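Local coordinates for AAR187Cp (Eremothecium gossypii, PDB 3ZIL), which probably regulates sister-chromatid cohesion by acting on cohesin, this chain being the all-helical Wap1 domain at the C-terminal end, at residues Thr76-Gln87 against Phe111-Pro122; Leu349-Ala357 against Arg370-Leu378. One frame throughout, in Å; residues are numbered along the deposited sequence.

Contact 1: Thr76-Gln87 against Phe111-Pro122; sequences TDPKQKVTSLLQ and FILPLATDEVFP
Thr76 stands its CB over the centre of the Phe111 ring in a CH-pi contact, 3.7 Å from the Phe111 centroid, in the all-helical Wap1 domain, where the start of helix 81-93 and the turn before it pack against the end of helix 108-116 and the loop that follows. Leu115 CD1 covers the opposite face toward the rim. A flat ring suits this slot, and its edge receives Ser84 OG, 3.4 Å from Phe111 CE1. The small buried serine has OG satisfied by Gln80 O, which takes Ser84 N from the opposite face of its plane. Pro78, in the type I turn Asp77-Gln80, sets CB 3.8 Å from Pro114 CB and also touches Leu115 CD2. Phe121 sets CZ 3.7 Å from Leu85 CD2, has Lys81 O at its ring edge, and reaches on to Tyr135 of helix 129-141.

The more exposed side combines the Lys81-Asp118 pair with Val120 and Pro122. Lys81, bent at chi2 (-76°), rests its CB on Pro122 CD at 3.5 Å. Its NZ meets Asp118 OD2 at 3.1 Å, from above the carboxylate plane, and donates to Pro78 O at 3.0 Å and to a water. A methionine in place of Lys81 would probably leave Asp118 without its charged mate, and Pro78 O and the water without their donor. That water in turn donates to Leu115 O and Asp118 O.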
loop_
_atom_site.group_PDB
_atom_site.type_symbol
_atom_site.label_atom_id
_atom_site.label_comp_id
_atom_site.label_asym_id
_atom_site.label_seq_id
_atom_site.Cartn_x
_atom_site.Cartn_y
_atom_site.Cartn_z
ATOM N N THR A 76 -3.271 24.386 -10.557
ATOM C CA THR A 76 -3.732 22.996 -10.373
ATOM C C THR A 76 -4.953 23.154 -9.466
ATOM O O THR A 76 -4.985 24.017 -8.586
ATOM C CB THR A 76 -2.676 22.139 -9.692
ATOM O OG1 THR A 76 -2.232 22.833 -8.543
ATOM C CG2 THR A 76 -1.412 21.939 -10.544
ATOM N N ASP A 77 -5.990 22.390 -9.728
ATOM C CA ASP A 77 -7.163 22.401 -8.885
ATOM C C ASP A 77 -7.789 21.018 -9.032
ATOM O O ASP A 77 -8.177 20.661 -10.132
ATOM C CB ASP A 77 -8.140 23.497 -9.396
ATOM C CG ASP A 77 -9.427 23.570 -8.585
ATOM O OD1 ASP A 77 -9.755 22.650 -7.810
ATOM O OD2 ASP A 77 -10.140 24.551 -8.768
ATOM N N PRO A 78 -7.844 20.220 -7.931
ATOM C CA PRO A 78 -8.437 18.891 -8.033
ATOM C C PRO A 78 -9.933 18.882 -8.375
ATOM O O PRO A 78 -10.446 17.853 -8.807
ATOM C CB PRO A 78 -8.163 18.270 -6.668
ATOM C CG PRO A 78 -8.125 19.404 -5.742
ATOM C CD PRO A 78 -7.558 20.579 -6.517
ATOM N N LYS A 79 -10.607 20.027 -8.260
ATOM C CA LYS A 79 -12.016 20.119 -8.666
ATOM C C LYS A 79 -12.177 20.230 -10.180
ATOM O O LYS A 79 -13.253 19.993 -10.685
ATOM C CB LYS A 79 -12.737 21.290 -7.975
ATOM C CG LYS A 79 -13.037 21.040 -6.497
ATOM C CD LYS A 79 -13.271 22.385 -5.809
ATOM C CE LYS A 79 -13.594 22.207 -4.343
ATOM N NZ LYS A 79 -13.374 23.507 -3.620
ATOM N N GLN A 80 -11.114 20.568 -10.907
ATOM C CA GLN A 80 -11.259 20.667 -12.373
ATOM C C GLN A 80 -10.786 19.371 -12.918
ATOM O O GLN A 80 -9.592 19.182 -13.124
ATOM C CB GLN A 80 -10.495 21.871 -12.936
ATOM C CG GLN A 80 -11.114 23.176 -12.402
ATOM C CD GLN A 80 -10.272 24.424 -12.570
ATOM O OE1 GLN A 80 -9.200 24.432 -13.187
ATOM N NE2 GLN A 80 -10.759 25.502 -12.012
ATOM N N LYS A 81 -11.724 18.463 -13.147
ATOM C CA LYS A 81 -11.314 17.066 -13.383
ATOM C C LYS A 81 -10.654 16.850 -14.739
ATOM O O LYS A 81 -9.705 16.072 -14.830
ATOM C CB LYS A 81 -12.461 16.107 -13.207
ATOM C CG LYS A 81 -13.072 16.068 -11.816
ATOM C CD LYS A 81 -12.103 15.276 -10.924
ATOM C CE LYS A 81 -12.614 15.212 -9.512
ATOM N NZ LYS A 81 -11.424 15.045 -8.668
ATOM N N VAL A 82 -11.122 17.548 -15.794
ATOM C CA VAL A 82 -10.633 17.260 -17.120
ATOM C C VAL A 82 -9.214 17.838 -17.254
ATOM O O VAL A 82 -8.309 17.160 -17.704
ATOM C CB VAL A 82 -11.565 17.750 -18.287
ATOM C CG1 VAL A 82 -10.800 17.620 -19.612
ATOM C CG2 VAL A 82 -12.855 16.963 -18.328
ATOM N N THR A 83 -9.014 19.033 -16.714
ATOM C CA THR A 83 -7.710 19.671 -16.740
ATOM C C THR A 83 -6.715 18.812 -15.950
ATOM O O THR A 83 -5.584 18.597 -16.387
ATOM C CB THR A 83 -7.834 21.083 -16.188
ATOM O OG1 THR A 83 -8.630 21.845 -17.112
ATOM C CG2 THR A 83 -6.509 21.770 -16.045
ATOM N N SER A 84 -7.162 18.339 -14.794
ATOM C CA SER A 84 -6.329 17.482 -13.886
ATOM C C SER A 84 -5.857 16.161 -14.538
ATOM O O SER A 84 -4.695 15.729 -14.393
ATOM C CB SER A 84 -7.194 17.246 -12.646
ATOM O OG SER A 84 -7.152 18.414 -11.866
ATOM N N LEU A 85 -6.772 15.542 -15.286
ATOM C CA LEU A 85 -6.456 14.420 -16.127
ATOM C C LEU A 85 -5.381 14.692 -17.189
ATOM O O LEU A 85 -4.437 13.908 -17.350
ATOM C CB LEU A 85 -7.697 13.884 -16.794
ATOM C CG LEU A 85 -7.415 12.494 -17.436
ATOM C CD1 LEU A 85 -7.031 11.419 -16.401
ATOM C CD2 LEU A 85 -8.609 12.026 -18.291
ATOM N N LEU A 86 -5.551 15.785 -17.945
ATOM C CA LEU A 86 -4.566 16.207 -18.901
ATOM C C LEU A 86 -3.219 16.440 -18.215
ATOM O O LEU A 86 -2.188 16.138 -18.788
ATOM C CB LEU A 86 -5.041 17.526 -19.566
ATOM C CG LEU A 86 -6.401 17.485 -20.252
ATOM C CD1 LEU A 86 -6.865 18.841 -20.869
ATOM C CD2 LEU A 86 -6.440 16.348 -21.266
ATOM N N GLN A 87 -3.233 17.040 -17.008
ATOM C CA GLN A 87 -2.014 17.366 -16.331
ATOM C C GLN A 87 -1.356 16.083 -15.880
ATOM O O GLN A 87 -0.131 16.049 -15.881
ATOM C CB GLN A 87 -2.228 18.273 -15.088
ATOM C CG GLN A 87 -2.624 19.696 -15.521
ATOM C CD GLN A 87 -3.112 20.535 -14.370
ATOM O OE1 GLN A 87 -4.069 20.173 -13.688
ATOM N NE2 GLN A 87 -2.528 21.731 -14.219
ATOM N N PHE A 111 -3.292 18.478 -4.170
ATOM C CA PHE A 111 -3.719 18.249 -5.580
ATOM C C PHE A 111 -3.729 16.737 -5.800
ATOM O O PHE A 111 -4.745 16.153 -6.068
ATOM C CB PHE A 111 -2.688 18.908 -6.558
ATOM C CG PHE A 111 -2.946 18.656 -8.032
ATOM C CD1 PHE A 111 -4.180 18.971 -8.608
ATOM C CD2 PHE A 111 -1.914 18.203 -8.859
ATOM C CE1 PHE A 111 -4.409 18.746 -9.949
ATOM C CE2 PHE A 111 -2.120 17.967 -10.220
ATOM C CZ PHE A 111 -3.385 18.257 -10.770
ATOM N N ILE A 112 -2.559 16.133 -5.674
ATOM C CA ILE A 112 -2.400 14.727 -6.010
ATOM C C ILE A 112 -3.251 13.857 -5.060
ATOM O O ILE A 112 -3.972 13.004 -5.541
ATOM C CB ILE A 112 -0.922 14.309 -5.949
ATOM C CG1 ILE A 112 -0.131 14.896 -7.133
ATOM C CG2 ILE A 112 -0.738 12.792 -5.891
ATOM C CD1 ILE A 112 -0.472 14.352 -8.540
ATOM N N LEU A 113 -3.120 14.030 -3.737
ATOM C CA LEU A 113 -3.862 13.171 -2.765
ATOM C C LEU A 113 -5.368 13.302 -2.974
ATOM O O LEU A 113 -6.056 12.305 -3.123
ATOM C CB LEU A 113 -3.446 13.448 -1.278
ATOM C CG LEU A 113 -4.356 12.957 -0.120
ATOM C CD1 LEU A 113 -4.612 11.443 -0.197
ATOM C CD2 LEU A 113 -3.833 13.340 1.275
ATOM N N PRO A 114 -5.879 14.548 -3.097
ATOM C CA PRO A 114 -7.312 14.660 -3.422
ATOM C C PRO A 114 -7.722 13.969 -4.667
ATOM O O PRO A 114 -8.781 13.284 -4.688
ATOM C CB PRO A 114 -7.512 16.189 -3.605
ATOM C CG PRO A 114 -6.603 16.750 -2.606
ATOM C CD PRO A 114 -5.334 15.871 -2.730
ATOM N N LEU A 115 -6.989 14.179 -5.758
ATOM C CA LEU A 115 -7.333 13.472 -6.958
ATOM C C LEU A 115 -7.244 11.951 -6.743
ATOM O O LEU A 115 -8.145 11.175 -7.196
ATOM C CB LEU A 115 -6.379 13.827 -8.069
ATOM C CG LEU A 115 -6.447 15.193 -8.761
ATOM C CD1 LEU A 115 -5.304 15.210 -9.798
ATOM C CD2 LEU A 115 -7.845 15.273 -9.298
ATOM N N ALA A 116 -6.182 11.497 -6.101
ATOM C CA ALA A 116 -6.007 9.997 -5.896
ATOM C C ALA A 116 -7.160 9.257 -5.208
ATOM O O ALA A 116 -7.315 8.011 -5.385
ATOM C CB ALA A 116 -4.730 9.701 -5.146
ATOM N N THR A 117 -7.898 10.001 -4.373
ATOM C CA THR A 117 -8.929 9.487 -3.464
ATOM C C THR A 117 -10.361 9.919 -3.822
ATOM O O THR A 117 -11.277 9.706 -3.054
ATOM C CB THR A 117 -8.594 9.840 -1.991
ATOM O OG1 THR A 117 -8.353 11.226 -1.869
ATOM C CG2 THR A 117 -7.322 9.109 -1.532
ATOM N N ASP A 118 -10.561 10.477 -5.023
ATOM C CA ASP A 118 -11.885 10.822 -5.462
ATOM C C ASP A 118 -12.237 10.054 -6.769
ATOM O O ASP A 118 -11.805 10.456 -7.867
ATOM C CB ASP A 118 -11.934 12.333 -5.669
ATOM C CG ASP A 118 -13.294 12.811 -6.121
ATOM O OD1 ASP A 118 -14.305 12.022 -6.212
ATOM O OD2 ASP A 118 -13.324 13.955 -6.504
ATOM N N GLU A 119 -13.088 9.036 -6.650
ATOM C CA GLU A 119 -13.467 8.171 -7.777
ATOM C C GLU A 119 -14.454 8.815 -8.781
ATOM O O GLU A 119 -14.737 8.256 -9.825
ATOM C CB GLU A 119 -14.028 6.784 -7.334
ATOM C CG GLU A 119 -13.312 5.978 -6.219
ATOM C CD GLU A 119 -13.707 6.427 -4.778
ATOM O OE1 GLU A 119 -13.667 7.612 -4.483
ATOM O OE2 GLU A 119 -13.968 5.611 -3.889
ATOM N N VAL A 120 -14.967 9.977 -8.490
ATOM C CA VAL A 120 -15.998 10.510 -9.380
ATOM C C VAL A 120 -15.315 11.235 -10.484
ATOM O O VAL A 120 -14.453 12.090 -10.229
ATOM C CB VAL A 120 -16.886 11.541 -8.695
ATOM C CG1 VAL A 120 -17.814 10.852 -7.704
ATOM C CG2 VAL A 120 -16.058 12.733 -8.147
ATOM N N PHE A 121 -15.596 10.824 -11.704
ATOM C CA PHE A 121 -14.978 11.459 -12.854
ATOM C C PHE A 121 -16.078 11.786 -13.873
ATOM O O PHE A 121 -16.882 10.914 -14.160
ATOM C CB PHE A 121 -13.876 10.576 -13.442
ATOM C CG PHE A 121 -12.960 11.347 -14.328
ATOM C CD1 PHE A 121 -11.991 12.165 -13.783
ATOM C CD2 PHE A 121 -13.122 11.327 -15.723
ATOM C CE1 PHE A 121 -11.154 12.919 -14.622
ATOM C CE2 PHE A 121 -12.338 12.118 -16.536
ATOM C CZ PHE A 121 -11.366 12.924 -15.991
ATOM N N PRO A 122 -16.123 13.027 -14.418
ATOM C CA PRO A 122 -17.216 13.285 -15.389
ATOM C C PRO A 122 -17.138 12.420 -16.654
ATOM O O PRO A 122 -16.040 12.141 -17.171
ATOM C CB PRO A 122 -16.979 14.758 -15.810
ATOM C CG PRO A 122 -15.498 14.990 -15.533
ATOM C CD PRO A 122 -15.241 14.210 -14.263
HETATM O O HOH W 1 -10.002 12.426 -8.934
#

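Contact 2: Leu349-Ala357 against Arg370-Leu378; sequences LKSELEAFA and RITRVLETL
Ile371 pushes into helix 343-360 between Leu353, Phe356 and Ala357, and has the most surface buried in this antiparallel helix pair, whose segment axes approach to 9.7 Å, their directions 154° apart. Its two branches divide the work. With CG1 beside the backbone N (chi1 -68°), CD1 reaches Phe356 CD2 at 3.5 Å, while CG2 lies against Ala357 CB at 3.9 Å. The beta-branched isoleucine thus fills two places at once, and the small alanine lets it come close.

Leu378, the last residue of the chain, follows the turn Leu375-Leu378 and folds back so that its CD1 lies 3.6 Å from Lys350 CA. Lys350 CB is 3.9 Å from Leu378 CD1, and Lys350 CD touches Leu378 O. The lysine's ammonium turns off to a salt bridge with Glu354, 3.0 Å from NZ to OE2; a long side chain suits a place that is apolar near the backbone and polar at its end.

Between these two, Leu353 puts CD1 3.5 Å from Val374 CG1 and its CB against Leu375 CD2. Helix 321-336 lies beside the pair: Leu328 touches Ile371, Gln324 touches Phe356, and Tyr332 packs on Val374 and bonds to Arg370 O.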
loop_
_atom_site.group_PDB
_atom_site.type_symbol
_atom_site.label_atom_id
_atom_site.label_comp_id
_atom_site.label_asym_id
_atom_site.label_seq_id
_atom_site.Cartn_x
_atom_site.Cartn_y
_atom_site.Cartn_z
ATOM N N LEU A 349 8.472 -27.547 21.617
ATOM C CA LEU A 349 8.150 -26.165 21.246
ATOM C C LEU A 349 9.340 -25.258 21.620
ATOM O O LEU A 349 9.882 -24.553 20.756
ATOM C CB LEU A 349 6.827 -25.724 21.929
ATOM C CG LEU A 349 6.259 -24.296 21.707
ATOM C CD1 LEU A 349 6.172 -23.983 20.208
ATOM C CD2 LEU A 349 4.889 -24.219 22.352
ATOM N N LYS A 350 9.789 -25.357 22.887
ATOM C CA LYS A 350 10.885 -24.558 23.443
ATOM C C LYS A 350 12.078 -24.757 22.554
ATOM O O LYS A 350 12.736 -23.811 22.143
ATOM C CB LYS A 350 11.170 -24.999 24.881
ATOM C CG LYS A 350 12.467 -24.495 25.509
ATOM C CD LYS A 350 12.500 -24.763 27.023
ATOM C CE LYS A 350 13.910 -24.736 27.566
ATOM N NZ LYS A 350 14.787 -25.364 26.529
ATOM N N SER A 351 12.286 -26.010 22.181
ATOM C CA SER A 351 13.446 -26.409 21.401
ATOM C C SER A 351 13.418 -25.949 19.932
ATOM O O SER A 351 14.410 -25.566 19.376
ATOM C CB SER A 351 13.574 -27.928 21.544
ATOM O OG SER A 351 14.563 -28.373 20.704
ATOM N N GLU A 352 12.266 -25.983 19.305
ATOM C CA GLU A 352 12.136 -25.504 17.927
ATOM C C GLU A 352 12.201 -23.952 17.921
ATOM O O GLU A 352 12.823 -23.357 17.053
ATOM C CB GLU A 352 10.845 -26.009 17.305
ATOM C CG GLU A 352 10.809 -27.518 17.005
ATOM C CD GLU A 352 11.882 -28.014 16.021
ATOM O OE1 GLU A 352 12.328 -27.271 15.136
ATOM O OE2 GLU A 352 12.280 -29.196 16.112
ATOM N N LEU A 353 11.676 -23.334 18.964
ATOM C CA LEU A 353 11.727 -21.883 19.116
ATOM C C LEU A 353 13.153 -21.384 19.290
ATOM O O LEU A 353 13.542 -20.367 18.678
ATOM C CB LEU A 353 10.754 -21.417 20.208
ATOM C CG LEU A 353 9.259 -21.443 19.834
ATOM C CD1 LEU A 353 8.341 -20.891 20.948
ATOM C CD2 LEU A 353 8.982 -20.736 18.512
ATOM N N GLU A 354 13.983 -22.139 20.050
ATOM C CA GLU A 354 15.392 -21.749 20.247
ATOM C C GLU A 354 16.203 -21.838 18.956
ATOM O O GLU A 354 17.049 -20.995 18.681
ATOM C CB GLU A 354 16.110 -22.664 21.286
ATOM C CG GLU A 354 15.798 -22.364 22.723
ATOM C CD GLU A 354 16.211 -23.482 23.663
ATOM O OE1 GLU A 354 16.606 -24.593 23.203
ATOM O OE2 GLU A 354 16.076 -23.270 24.880
ATOM N N ALA A 355 15.986 -22.889 18.184
ATOM C CA ALA A 355 16.604 -22.980 16.889
ATOM C C ALA A 355 16.165 -21.811 15.931
ATOM O O ALA A 355 16.945 -21.310 15.141
ATOM C CB ALA A 355 16.230 -24.326 16.249
ATOM N N PHE A 356 14.892 -21.475 15.930
ATOM C CA PHE A 356 14.354 -20.329 15.105
ATOM C C PHE A 356 15.013 -19.023 15.535
ATOM O O PHE A 356 15.391 -18.194 14.677
ATOM C CB PHE A 356 12.829 -20.313 15.317
ATOM C CG PHE A 356 12.048 -19.305 14.469
ATOM C CD1 PHE A 356 12.505 -18.861 13.217
ATOM C CD2 PHE A 356 10.785 -18.884 14.913
ATOM C CE1 PHE A 356 11.736 -17.980 12.451
ATOM C CE2 PHE A 356 10.014 -17.975 14.152
ATOM C CZ PHE A 356 10.492 -17.547 12.929
ATOM N N ALA A 357 15.234 -18.863 16.848
ATOM C CA ALA A 357 15.964 -17.714 17.376
ATOM C C ALA A 357 17.394 -17.572 16.857
ATOM O O ALA A 357 17.844 -16.467 16.547
ATOM C CB ALA A 357 15.964 -17.687 18.902
ATOM N N ARG A 370 10.798 -11.427 20.088
ATOM C CA ARG A 370 9.519 -12.060 20.441
ATOM C C ARG A 370 9.616 -13.515 20.846
ATOM O O ARG A 370 8.842 -13.988 21.656
ATOM C CB ARG A 370 8.504 -11.824 19.339
ATOM C CG ARG A 370 8.025 -10.395 19.503
ATOM C CD ARG A 370 7.691 -9.769 18.212
ATOM N NE ARG A 370 7.023 -8.505 18.463
ATOM C CZ ARG A 370 6.211 -7.931 17.598
ATOM N NH1 ARG A 370 5.911 -8.496 16.404
ATOM N NH2 ARG A 370 5.658 -6.819 17.936
ATOM N N ILE A 371 10.567 -14.206 20.255
ATOM C CA ILE A 371 10.863 -15.568 20.599
ATOM C C ILE A 371 11.422 -15.586 22.038
ATOM O O ILE A 371 10.930 -16.314 22.874
ATOM C CB ILE A 371 11.872 -16.212 19.621
ATOM C CG1 ILE A 371 11.270 -16.397 18.202
ATOM C CG2 ILE A 371 12.272 -17.576 20.170
ATOM C CD1 ILE A 371 12.336 -16.596 17.134
ATOM N N THR A 372 12.432 -14.767 22.318
ATOM C CA THR A 372 13.038 -14.693 23.645
ATOM C C THR A 372 11.999 -14.518 24.751
ATOM O O THR A 372 12.020 -15.237 25.734
ATOM C CB THR A 372 14.005 -13.508 23.743
ATOM O OG1 THR A 372 15.237 -13.894 23.152
ATOM C CG2 THR A 372 14.219 -13.125 25.245
ATOM N N ARG A 373 11.165 -13.490 24.585
ATOM C CA ARG A 373 10.071 -13.173 25.481
ATOM C C ARG A 373 9.204 -14.396 25.801
ATOM O O ARG A 373 8.934 -14.659 26.985
ATOM C CB ARG A 373 9.242 -11.995 24.900
ATOM C CG ARG A 373 7.933 -11.689 25.604
ATOM C CD ARG A 373 8.171 -11.533 27.103
ATOM N NE ARG A 373 7.276 -10.589 27.757
ATOM C CZ ARG A 373 7.642 -9.787 28.757
ATOM N NH1 ARG A 373 8.895 -9.783 29.194
ATOM N NH2 ARG A 373 6.762 -8.963 29.304
ATOM N N VAL A 374 8.831 -15.146 24.756
ATOM C CA VAL A 374 7.965 -16.304 24.854
ATOM C C VAL A 374 8.717 -17.456 25.530
ATOM O O VAL A 374 8.132 -18.153 26.350
ATOM C CB VAL A 374 7.351 -16.700 23.454
ATOM C CG1 VAL A 374 7.871 -18.039 22.976
ATOM C CG2 VAL A 374 5.832 -16.802 23.534
ATOM N N LEU A 375 10.012 -17.636 25.242
ATOM C CA LEU A 375 10.756 -18.731 25.841
ATOM C C LEU A 375 10.873 -18.581 27.378
ATOM O O LEU A 375 11.214 -19.534 28.081
ATOM C CB LEU A 375 12.134 -18.821 25.252
ATOM C CG LEU A 375 12.248 -19.289 23.823
ATOM C CD1 LEU A 375 13.699 -19.095 23.361
ATOM C CD2 LEU A 375 11.718 -20.705 23.682
ATOM N N GLU A 376 10.609 -17.384 27.889
ATOM C CA GLU A 376 10.648 -17.178 29.334
ATOM C C GLU A 376 9.510 -17.884 30.023
ATOM O O GLU A 376 9.561 -18.107 31.217
ATOM C CB GLU A 376 10.578 -15.715 29.648
ATOM C CG GLU A 376 11.850 -14.992 29.214
ATOM C CD GLU A 376 11.754 -13.522 29.489
ATOM O OE1 GLU A 376 10.764 -12.902 29.081
ATOM O OE2 GLU A 376 12.658 -12.974 30.097
ATOM N N THR A 377 8.480 -18.245 29.270
ATOM C CA THR A 377 7.365 -18.967 29.851
ATOM C C THR A 377 7.404 -20.497 29.550
ATOM O O THR A 377 6.383 -21.199 29.691
ATOM C CB THR A 377 6.016 -18.346 29.426
ATOM O OG1 THR A 377 5.630 -18.898 28.162
ATOM C CG2 THR A 377 6.073 -16.802 29.349
ATOM N N LEU A 378 8.572 -21.013 29.155
ATOM C CA LEU A 378 8.692 -22.434 28.748
ATOM C C LEU A 378 9.716 -23.259 29.546
ATOM O O LEU A 378 10.936 -23.176 29.338
ATOM C CB LEU A 378 8.931 -22.576 27.233
ATOM C CG LEU A 378 8.005 -21.887 26.203
ATOM C CD1 LEU A 378 8.311 -22.404 24.810
ATOM C CD2 LEU A 378 6.520 -22.038 26.462
#

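From the N terminus, the chain first passes through the helices before residue 76. Contact 1 then closes a loop of 23 residues, bringing the end of helix 108-116 and the loop after it back to the turn and start of helix 81-93. More than two hundred residues of further helices follow before contact 2 opens. It closes a shorter loop of 12 residues, mostly helical, between helix 343-360 and the chain's C-terminal end. Each joins helices close in sequence, contact 1 toward the N-terminal end and contact 2 at the C-terminal end. The two loops neither nest nor cross; they stand in series. The centres of contact 1 and contact 2 are about 52 Å apart, on opposite sides of the chain's centre. The nearest atoms of contact 1 and contact 2 are about 28 Å apart.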